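Local coordinates for adenosine deaminase 1 (Arthrobacter aurescens, PDB 3RYS), which probably catalyses the zinc-dependent hydrolytic deamination of adenine to hypoxanthine, a step of purine salvage and nitrogen catabolism, at residues S172-G176 and H199-G204. Residues are numbered along the deposited sequence; the frame is centred on the assembly and turned at random.
With ZN (zinc ion), chain C; ADE (adenine), chain D.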
# COMPACT_ATOMS: atom_id res chain seq x y z
N SER A 172 -8.60 4.08 -5.03
CA SER A 172 -9.97 3.79 -5.44
C SER A 172 -10.09 3.56 -6.96
O SER A 172 -9.07 3.45 -7.65
CB SER A 172 -10.94 4.87 -4.96
OG SER A 172 -12.27 4.39 -4.99
N ALA A 173 -11.32 3.50 -7.47
CA ALA A 173 -11.57 3.13 -8.86
C ALA A 173 -10.79 3.96 -9.89
O ALA A 173 -11.08 5.14 -10.08
CB ALA A 173 -13.07 3.17 -9.16
N GLU A 174 -9.83 3.34 -10.56
CA GLU A 174 -8.92 4.07 -11.44
C GLU A 174 -9.52 4.45 -12.79
O GLU A 174 -9.50 5.62 -13.18
CB GLU A 174 -7.62 3.29 -11.65
CG GLU A 174 -6.62 4.05 -12.52
CD GLU A 174 -5.29 3.33 -12.66
OE1 GLU A 174 -5.20 2.15 -12.28
OE2 GLU A 174 -4.33 3.96 -13.16
N VAL A 175 -10.03 3.46 -13.52
CA VAL A 175 -10.52 3.69 -14.87
C VAL A 175 -11.59 4.78 -14.93
O VAL A 175 -12.57 4.75 -14.19
CB VAL A 175 -11.05 2.39 -15.51
CG1 VAL A 175 -11.80 2.70 -16.80
CG2 VAL A 175 -9.90 1.42 -15.77
N GLY A 176 -11.38 5.76 -15.80
CA GLY A 176 -12.30 6.87 -15.94
C GLY A 176 -12.08 7.97 -14.91
O GLY A 176 -12.81 8.96 -14.88
N HIS A 199 -1.75 5.88 -7.21
CA HIS A 199 -2.04 4.65 -7.94
C HIS A 199 -2.12 4.93 -9.43
O HIS A 199 -2.83 5.84 -9.85
CB HIS A 199 -3.35 4.03 -7.45
CG HIS A 199 -3.22 3.30 -6.16
ND1 HIS A 199 -2.69 3.88 -5.02
CD2 HIS A 199 -3.57 2.04 -5.81
CE1 HIS A 199 -2.71 3.01 -4.03
NE2 HIS A 199 -3.24 1.88 -4.48
N ALA A 200 -1.38 4.16 -10.22
CA ALA A 200 -1.40 4.32 -11.67
C ALA A 200 -0.98 3.04 -12.38
O ALA A 200 -0.00 2.39 -12.00
CB ALA A 200 -0.51 5.49 -12.09
N GLY A 201 -1.71 2.68 -13.42
CA GLY A 201 -1.34 1.55 -14.25
C GLY A 201 -1.75 0.21 -13.67
O GLY A 201 -1.21 -0.83 -14.04
N GLU A 202 -2.70 0.23 -12.74
CA GLU A 202 -3.25 -1.01 -12.20
C GLU A 202 -4.27 -1.55 -13.20
O GLU A 202 -4.05 -2.59 -13.83
CB GLU A 202 -3.92 -0.76 -10.85
CG GLU A 202 -4.31 -2.01 -10.12
CD GLU A 202 -4.94 -1.71 -8.78
OE1 GLU A 202 -5.07 -0.51 -8.45
OE2 GLU A 202 -5.30 -2.66 -8.05
N GLU A 203 -5.37 -0.82 -13.34
CA GLU A 203 -6.36 -1.10 -14.38
C GLU A 203 -6.36 0.05 -15.38
O GLU A 203 -6.84 -0.09 -16.50
CB GLU A 203 -7.75 -1.30 -13.77
CG GLU A 203 -7.95 -2.65 -13.09
CD GLU A 203 -9.39 -2.91 -12.70
OE1 GLU A 203 -10.20 -1.96 -12.71
OE2 GLU A 203 -9.72 -4.07 -12.36
N GLY A 204 -5.82 1.19 -14.95
CA GLY A 204 -5.65 2.34 -15.82
C GLY A 204 -4.48 2.14 -16.77
O GLY A 204 -3.55 1.38 -16.47
ZN ZN C . -3.33 -0.21 -3.60
N9 ADE D . -7.93 0.96 -2.58
C8 ADE D . -7.32 0.06 -1.75
N7 ADE D . -6.45 -0.73 -2.35
C5 ADE D . -6.50 -0.31 -3.67
C6 ADE D . -5.81 -0.75 -4.82
N6 ADE D . -4.92 -1.74 -4.81
N1 ADE D . -6.09 -0.12 -5.99
C2 ADE D . -6.99 0.87 -5.99
N3 ADE D . -7.70 1.37 -4.97
C4 ADE D . -7.40 0.73 -3.83
O HOH W 1 -5.33 1.92 -9.18
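Glu174 reaches from the loop after strand 167-171 to the backbone of Gly201 and Gly204, and its carboxylate carries most of the contact. Its side chain runs fully extended, CG anti to the backbone N (chi1 -178°), and pushes the two oxygens into the turn 201-204. Glu174 OE2 accepts from Gly201 N at 2.9 Å on its syn lone pair. Glu174 OE1 collects the next amides, with Gly204 N the nearest at 2.9 Å. That donor stands almost straight above the carboxylate plane (87° out of it); Glu203 N comes from the same face, and Glu202 N adds a weak bond. Gripped at both oxygens by backbone N-H groups, the buried carboxylate has little freedom to rotate, and the concentration of amides would be expected to stabilise its negative charge. All this happens at the C-terminal ends of the neighbouring parallel strands 167-171 and 195-200, where the TIM-barrel fold of the adenosine deaminase family holds its active site. In the pocket alongside, Ser172 N donates to N3 of the bound adenine at 2.9 Å. His199 NE2 binds the zinc ion, to which adenine N6 also comes, and His19, His21 and Asp280 complete the metal's protein ligands. A water donates both to Glu174 OE1 and to Glu202 OE1, linking the second-shell carboxylate of Glu174 to that of Glu202, which faces the base. Glu202, the predicted proton donor, holds OE1 2.7 Å from adenine N1 and touches His223. Val175 finishes the contact at the more exposed end, CG2 resting 3.5 Å from the carbonyl O of Glu203 and alongside that residue's CB, whereas the Glu203 carboxylate turns to the backbone N of Leu59.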